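Local coordinates for protein formyltransferase (Francisella tularensis subsp. tularensis, PDB 4NV1) that belongs to the formyltransferase family, pairing a Rossmann-like domain with a C-terminal region of the dimerization type, and binds dTDP-4-amino-4,6-dideoxyglucose, at residues A[114-119]-A[136-141]; A[92-97]-A[120-125]; A[3-8]-A[30-35]. All blocks are in the same frame, centred on the assembly; numbering follows the deposited sequence.

Contact 1: residues A[114-119]-A[136-141]; sequences KLPIGA and QEEVEV
I117 meets V141 through one methyl of each: CG2 of I117 lies 3.6 Å from CG2 of V141, and the two side chains cross at nearly a right angle. The other branch of the isoleucine, CG1, runs anti to the backbone N (chi1 178°) and leads away from 136-141; the I117 side chain also packs on P106, Q107 and S110 of helix 106-113 and V154 of helix 147-170. E138 is also stretched out, with chi1 at -176° and an extended chain beyond CG, which carries its carboxylate past the carbonyl of I117 to P116, where E138 OE2 comes 3.9 Å from P116 CB. A water accepts from I117 N at 2.9 Å and has V139 O and E138 OE2 among the acceptors competing for its protons, joining the two segments. The segments lie on the two arms of a beta hairpin, strands 117-123 and 133-139, at one margin of the mixed sheet within this chain. V139 N bonds to I117 O at 2.8 Å, almost straight at 172°, while A119 and E137 exchange bonds in both directions. Between these pairs G118 faces E138 with only 4.0 Å separating G118 CA from E138 CA, and G118 CA gives a C-H contact of 3.2 Å to E137 O. Q136 CB rests 3.3 Å from A119 O, and Q136 NE2 hydrogen-bonds to T120 OG1 and N98 O.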
# COMPACT_ATOMS: atom_id res chain seq x y z
N LYS A 114 -4.32 -10.94 18.26
CA LYS A 114 -4.24 -10.09 19.41
C LYS A 114 -3.58 -10.62 20.67
O LYS A 114 -3.59 -9.88 21.63
CB LYS A 114 -5.58 -9.44 19.80
CG LYS A 114 -6.46 -9.12 18.61
CD LYS A 114 -5.73 -8.12 17.71
CE LYS A 114 -6.56 -7.69 16.52
NZ LYS A 114 -5.79 -6.57 15.89
N LEU A 115 -2.95 -11.80 20.68
CA LEU A 115 -2.03 -12.13 21.78
C LEU A 115 -0.89 -11.13 21.92
O LEU A 115 -0.42 -10.59 20.91
CB LEU A 115 -1.55 -13.57 21.59
CG LEU A 115 -2.74 -14.56 21.70
CD1 LEU A 115 -2.23 -15.99 21.61
CD2 LEU A 115 -3.57 -14.40 22.99
N PRO A 116 -0.45 -10.81 23.15
CA PRO A 116 0.72 -9.96 23.30
C PRO A 116 1.91 -10.32 22.39
O PRO A 116 2.17 -11.47 22.08
CB PRO A 116 1.16 -10.26 24.73
CG PRO A 116 -0.14 -10.39 25.42
CD PRO A 116 -0.85 -11.32 24.47
N ILE A 117 2.69 -9.29 22.10
CA ILE A 117 3.91 -9.42 21.31
C ILE A 117 4.88 -8.52 22.04
O ILE A 117 4.54 -7.53 22.68
CB ILE A 117 3.65 -8.91 19.85
CG1 ILE A 117 4.92 -8.96 19.00
CG2 ILE A 117 3.24 -7.44 19.91
CD1 ILE A 117 5.38 -10.36 18.70
N GLY A 118 6.15 -8.86 21.91
CA GLY A 118 7.19 -8.12 22.63
C GLY A 118 8.48 -8.86 22.39
O GLY A 118 8.65 -9.50 21.29
N ALA A 119 9.40 -8.73 23.35
CA ALA A 119 10.70 -9.44 23.26
C ALA A 119 11.05 -10.17 24.56
O ALA A 119 10.74 -9.67 25.59
CB ALA A 119 11.82 -8.45 22.95
N GLN A 136 11.69 -10.01 29.93
CA GLN A 136 10.88 -9.82 28.72
C GLN A 136 10.01 -8.60 28.88
O GLN A 136 9.69 -8.19 30.01
CB GLN A 136 10.01 -11.02 28.47
CG GLN A 136 8.86 -11.14 29.48
CD GLN A 136 8.08 -12.38 29.22
OE1 GLN A 136 7.32 -12.77 30.07
NE2 GLN A 136 8.25 -13.02 28.04
N GLU A 137 9.64 -8.02 27.75
CA GLU A 137 8.76 -6.85 27.80
C GLU A 137 7.80 -6.79 26.62
O GLU A 137 8.17 -6.95 25.43
CB GLU A 137 9.58 -5.58 27.97
CG GLU A 137 8.74 -4.36 28.30
CD GLU A 137 9.55 -3.07 28.29
OE1 GLU A 137 10.79 -3.10 28.42
OE2 GLU A 137 8.93 -1.99 28.15
N GLU A 138 6.52 -6.59 26.94
CA GLU A 138 5.53 -6.33 25.85
C GLU A 138 5.77 -5.06 25.04
O GLU A 138 6.39 -4.11 25.53
CB GLU A 138 4.10 -6.33 26.41
CG GLU A 138 2.99 -6.17 25.40
CD GLU A 138 1.63 -6.46 26.04
OE1 GLU A 138 1.51 -6.74 27.24
OE2 GLU A 138 0.62 -6.43 25.35
N VAL A 139 5.35 -5.09 23.77
CA VAL A 139 5.39 -3.95 22.86
C VAL A 139 3.98 -3.70 22.33
O VAL A 139 3.22 -4.65 22.08
CB VAL A 139 6.35 -4.33 21.69
CG1 VAL A 139 6.14 -3.50 20.47
CG2 VAL A 139 7.81 -4.29 22.16
N GLU A 140 3.62 -2.43 22.17
CA GLU A 140 2.28 -2.00 21.71
C GLU A 140 2.16 -2.22 20.20
O GLU A 140 3.11 -1.96 19.43
CB GLU A 140 2.10 -0.48 21.87
CG GLU A 140 1.88 0.01 23.29
CD GLU A 140 1.28 1.42 23.34
OE1 GLU A 140 1.85 2.33 22.68
OE2 GLU A 140 0.26 1.61 24.05
N VAL A 141 1.01 -2.69 19.76
CA VAL A 141 0.71 -2.69 18.33
C VAL A 141 -0.26 -1.54 18.08
O VAL A 141 -1.43 -1.61 18.49
CB VAL A 141 0.06 -3.98 17.91
CG1 VAL A 141 -0.24 -3.94 16.41
CG2 VAL A 141 0.94 -5.16 18.24
O HOH W 1 1.45 -6.67 22.52

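Contact 2: residues A[92-97]-A[120-125]; sequences NIHPGL and TIHVMD
The imidazole of H122 carries N92 CB over one face, 3.5 Å from H122 CE1, and has H94 CB at its edge, near the ring plane. The amide of N92 is turned 72° from that ring and points the same way, its OD1 approaching H122 CE1 to 3.2 Å. Each group owes its place to its first torsion: N92 CG lies anti to its backbone N (chi1 -169°), whereas H122 puts CG between its backbone N and carbonyl carbon at 68°, swinging the ring toward 92-97. N92 ND2 turns to the carbonyl of S73 on the neighbouring strand 70-74. The H94 ring has T120 CB at its edge, and the N-H nitrogen of G96 lies above one face, displaced toward the rim; the H94 side chain lies about 6 Å from the bound dTDP-4-amino-4,6-dideoxyglucose. These residues belong to antiparallel strands 89-94 and 117-123, the place where the parallel part of the Rossmann-like sheet gives way to its antiparallel end. N92 pairs with H122 and H94 with T120, each by two backbone bonds; the shortest of the four, H94 N to T120 O, measures 2.7 Å. On the opposite face of the sheet I93 and I121 lie side by side, CG1 to CG1 at 3.9 Å, with L161 and V165 of helix 147-170 against I121. Just beyond the end of strand 89-94, G96 O accepts from T120 OG1 at 2.7 Å, on a lone pair, and the same hydroxyl accepts from N98 N.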
# COMPACT_ATOMS: atom_id res chain seq x y z
N ASN A 92 18.71 -17.38 24.55
CA ASN A 92 18.08 -16.89 23.34
C ASN A 92 17.49 -15.50 23.54
O ASN A 92 16.85 -15.21 24.54
CB ASN A 92 16.96 -17.85 22.99
CG ASN A 92 16.38 -17.62 21.60
OD1 ASN A 92 15.32 -18.12 21.35
ND2 ASN A 92 17.09 -16.99 20.69
N ILE A 93 17.69 -14.65 22.55
CA ILE A 93 17.18 -13.31 22.57
C ILE A 93 16.21 -13.35 21.42
O ILE A 93 16.61 -13.51 20.25
CB ILE A 93 18.34 -12.31 22.40
CG1 ILE A 93 19.25 -12.35 23.63
CG2 ILE A 93 17.85 -10.87 22.23
CD1 ILE A 93 20.53 -13.12 23.49
N HIS A 94 14.93 -13.21 21.77
CA HIS A 94 13.82 -13.66 20.92
C HIS A 94 12.81 -12.54 20.61
O HIS A 94 12.26 -11.95 21.54
CB HIS A 94 13.14 -14.83 21.65
CG HIS A 94 11.88 -15.33 21.03
ND1 HIS A 94 11.82 -15.84 19.74
CD2 HIS A 94 10.63 -15.44 21.54
CE1 HIS A 94 10.58 -16.20 19.47
NE2 HIS A 94 9.84 -15.98 20.55
N PRO A 95 12.48 -12.32 19.31
CA PRO A 95 11.47 -11.37 18.88
C PRO A 95 10.04 -11.79 19.10
O PRO A 95 9.19 -11.44 18.28
CB PRO A 95 11.75 -11.18 17.38
CG PRO A 95 12.23 -12.51 16.96
CD PRO A 95 12.91 -13.15 18.18
N GLY A 96 9.70 -12.36 20.24
CA GLY A 96 8.31 -12.40 20.70
C GLY A 96 8.17 -12.50 22.23
O GLY A 96 9.18 -12.55 22.92
N LEU A 97 6.96 -12.40 22.75
CA LEU A 97 6.74 -12.40 24.21
C LEU A 97 6.30 -13.80 24.60
O LEU A 97 5.12 -14.10 24.60
CB LEU A 97 5.66 -11.40 24.61
CG LEU A 97 5.62 -10.93 26.07
CD1 LEU A 97 6.64 -9.89 26.44
CD2 LEU A 97 4.29 -10.30 26.39
N THR A 120 11.66 -11.33 24.44
CA THR A 120 12.02 -12.18 25.51
C THR A 120 13.48 -12.61 25.37
O THR A 120 13.95 -12.92 24.24
CB THR A 120 11.19 -13.46 25.45
OG1 THR A 120 9.81 -13.16 25.47
CG2 THR A 120 11.49 -14.40 26.66
N ILE A 121 14.17 -12.62 26.51
CA ILE A 121 15.45 -13.31 26.70
C ILE A 121 15.26 -14.40 27.70
O ILE A 121 14.74 -14.20 28.81
CB ILE A 121 16.52 -12.36 27.23
CG1 ILE A 121 16.65 -11.16 26.34
CG2 ILE A 121 17.84 -13.12 27.38
CD1 ILE A 121 17.44 -10.01 26.89
N HIS A 122 15.63 -15.59 27.28
CA HIS A 122 15.33 -16.75 28.07
C HIS A 122 16.42 -17.78 27.88
O HIS A 122 17.11 -17.83 26.85
CB HIS A 122 13.97 -17.34 27.70
CG HIS A 122 13.92 -17.94 26.33
ND1 HIS A 122 13.67 -17.20 25.20
CD2 HIS A 122 14.08 -19.21 25.92
CE1 HIS A 122 13.70 -17.99 24.14
NE2 HIS A 122 13.97 -19.21 24.55
N VAL A 123 16.59 -18.59 28.91
CA VAL A 123 17.54 -19.68 28.86
C VAL A 123 17.07 -20.80 27.96
O VAL A 123 15.99 -21.30 28.14
CB VAL A 123 17.83 -20.22 30.28
CG1 VAL A 123 18.87 -21.36 30.25
CG2 VAL A 123 18.31 -19.09 31.19
N MET A 124 17.92 -21.30 27.07
CA MET A 124 17.44 -22.31 26.13
C MET A 124 17.39 -23.66 26.81
O MET A 124 18.17 -23.96 27.73
CB MET A 124 18.32 -22.35 24.87
CG MET A 124 18.46 -21.01 24.21
SD MET A 124 19.70 -20.84 22.91
CE MET A 124 19.28 -22.23 21.89
N ASP A 125 16.40 -24.41 26.34
CA ASP A 125 15.96 -25.73 26.74
C ASP A 125 15.90 -26.61 25.48
O ASP A 125 16.15 -26.14 24.36
CB ASP A 125 14.50 -25.63 27.20
CG ASP A 125 14.33 -25.85 28.66
OD1 ASP A 125 15.10 -26.66 29.22
OD2 ASP A 125 13.39 -25.24 29.22

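Contact 3: residues A[3-8]-A[30-35]; sequences MKKIFV and QVDYFC
V8 and Y33 lie side by side and point the same way, the valine set obliquely against the CD2 corner of the tyrosine ring: V8 CB and V8 CG1 both sit 3.6 Å from Y33 CD2. A second bump, V31 CG2, rests over one face of that ring toward its rim and touches V8 CG2 at 4.0 Å, so the two valines press on the same side of the ring. Further back along this face, the beta carbons of I6 and V31 meet. On the other face F7 CB fits in plane against the edge of the F34 ring, 3.8 Å from F34 CE1, while the F7 ring swings outward (chi1 74°) to meet Y68 edge-to-face. Nearer the N terminus M3 crosses Q30 at about a right angle, with K5 lying obliquely against the same glutamine. Five backbone hydrogen bonds zip the parallel strands together, from Q30 N on K4 O at 2.8 Å to F34 N on V8 O at 3.0 Å. The strands are the two sides of a beta-alpha-beta unit: helix 13-24 packs F19 on V8 and L16, K20 and I23 on Y33, and strand 70-74 flanks 4-9 on its other side, bringing L70 and F72 against I6.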
# COMPACT_ATOMS: atom_id res chain seq x y z
N MET A 3 37.90 -14.45 32.79
CA MET A 3 37.80 -14.16 31.33
C MET A 3 36.80 -15.08 30.65
O MET A 3 37.19 -16.07 30.01
CB MET A 3 39.15 -14.31 30.63
CG MET A 3 39.20 -13.88 29.17
SD MET A 3 39.27 -12.11 28.84
CE MET A 3 40.91 -11.59 29.35
N LYS A 4 35.52 -14.73 30.76
CA LYS A 4 34.46 -15.52 30.16
C LYS A 4 34.63 -15.64 28.66
O LYS A 4 35.06 -14.70 28.00
CB LYS A 4 33.07 -14.96 30.48
CG LYS A 4 32.73 -14.98 31.97
CD LYS A 4 32.62 -13.57 32.55
CE LYS A 4 33.01 -13.47 34.02
NZ LYS A 4 34.33 -12.78 34.14
N LYS A 5 34.30 -16.81 28.14
CA LYS A 5 34.47 -17.12 26.74
C LYS A 5 33.08 -17.37 26.22
O LYS A 5 32.38 -18.22 26.74
CB LYS A 5 35.32 -18.37 26.51
CG LYS A 5 36.83 -18.12 26.39
CD LYS A 5 37.49 -18.79 25.18
CE LYS A 5 37.18 -18.13 23.82
NZ LYS A 5 37.66 -18.97 22.69
N ILE A 6 32.73 -16.70 25.13
CA ILE A 6 31.35 -16.59 24.66
C ILE A 6 31.23 -16.88 23.18
O ILE A 6 32.05 -16.39 22.37
CB ILE A 6 30.85 -15.17 24.94
CG1 ILE A 6 30.95 -14.90 26.45
CG2 ILE A 6 29.40 -14.99 24.49
CD1 ILE A 6 30.78 -13.45 26.82
N PHE A 7 30.18 -17.60 22.81
CA PHE A 7 29.77 -17.64 21.41
C PHE A 7 28.38 -17.04 21.21
O PHE A 7 27.45 -17.18 22.03
CB PHE A 7 29.90 -19.04 20.81
CG PHE A 7 28.86 -20.02 21.25
CD1 PHE A 7 29.01 -20.75 22.41
CD2 PHE A 7 27.75 -20.25 20.47
CE1 PHE A 7 28.08 -21.68 22.84
CE2 PHE A 7 26.80 -21.17 20.89
CZ PHE A 7 26.96 -21.89 22.06
N VAL A 8 28.23 -16.41 20.05
CA VAL A 8 27.03 -15.71 19.64
C VAL A 8 26.74 -16.16 18.25
O VAL A 8 27.54 -15.92 17.36
CB VAL A 8 27.31 -14.22 19.65
CG1 VAL A 8 26.22 -13.40 18.96
CG2 VAL A 8 27.56 -13.79 21.07
N GLN A 30 35.81 -12.83 26.05
CA GLN A 30 36.28 -13.12 24.69
C GLN A 30 35.08 -13.66 23.96
O GLN A 30 34.32 -14.43 24.52
CB GLN A 30 37.42 -14.17 24.68
CG GLN A 30 38.41 -14.08 25.86
CD GLN A 30 39.59 -15.04 25.76
OE1 GLN A 30 39.92 -15.76 26.71
NE2 GLN A 30 40.21 -15.09 24.58
N VAL A 31 34.91 -13.34 22.69
CA VAL A 31 33.70 -13.80 22.02
C VAL A 31 33.98 -14.20 20.57
O VAL A 31 34.52 -13.37 19.86
CB VAL A 31 32.60 -12.71 22.11
CG1 VAL A 31 33.11 -11.32 21.76
CG2 VAL A 31 31.49 -13.00 21.14
N ASP A 32 33.60 -15.41 20.14
CA ASP A 32 33.49 -15.76 18.73
C ASP A 32 32.06 -15.69 18.20
O ASP A 32 31.13 -16.11 18.87
CB ASP A 32 34.00 -17.18 18.48
CG ASP A 32 35.40 -17.38 19.03
OD1 ASP A 32 36.14 -16.39 18.98
OD2 ASP A 32 35.73 -18.45 19.59
N TYR A 33 31.90 -15.22 16.97
CA TYR A 33 30.60 -15.06 16.35
C TYR A 33 30.46 -16.02 15.19
O TYR A 33 31.32 -16.08 14.30
CB TYR A 33 30.44 -13.64 15.82
CG TYR A 33 30.41 -12.56 16.85
CD1 TYR A 33 31.56 -11.90 17.22
CD2 TYR A 33 29.21 -12.16 17.46
CE1 TYR A 33 31.56 -10.90 18.17
CE2 TYR A 33 29.21 -11.14 18.40
CZ TYR A 33 30.38 -10.51 18.78
OH TYR A 33 30.40 -9.52 19.77
N PHE A 34 29.35 -16.73 15.15
CA PHE A 34 29.00 -17.60 14.05
C PHE A 34 27.66 -17.20 13.46
O PHE A 34 26.76 -16.64 14.10
CB PHE A 34 28.85 -19.03 14.52
CG PHE A 34 30.05 -19.55 15.26
CD1 PHE A 34 30.11 -19.47 16.65
CD2 PHE A 34 31.10 -20.16 14.57
CE1 PHE A 34 31.21 -19.97 17.36
CE2 PHE A 34 32.19 -20.68 15.28
CZ PHE A 34 32.24 -20.59 16.68
N CYS A 35 27.52 -17.59 12.21
CA CYS A 35 26.32 -17.39 11.42
C CYS A 35 26.06 -18.68 10.66
O CYS A 35 26.70 -19.70 10.90
CB CYS A 35 26.57 -16.24 10.47
SG CYS A 35 27.72 -16.63 9.13

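In the fold
From the N terminus, contact 3 closes first: strand 4-9 leads through helix 13-24 to strand 29-35, completing a beta-alpha-beta unit before the chain enters either of the others. Contact 2 then opens at 92-97, and contact 1 opens at 114-119 before contact 2 has closed at 120-125; contact 1 closes last, at 136-141. The two loops therefore cross, sharing strand 117-123, and they touch directly, with L97 packed against P116 and the 137-138 backbone. Contact 3 lies apart, its centre 29 Å from that of contact 1 on the opposite side of the chain's centre. All three belong to one mixed sheet: contact 3 in its parallel part, contact 1 in the hairpin, contact 2 joining the two.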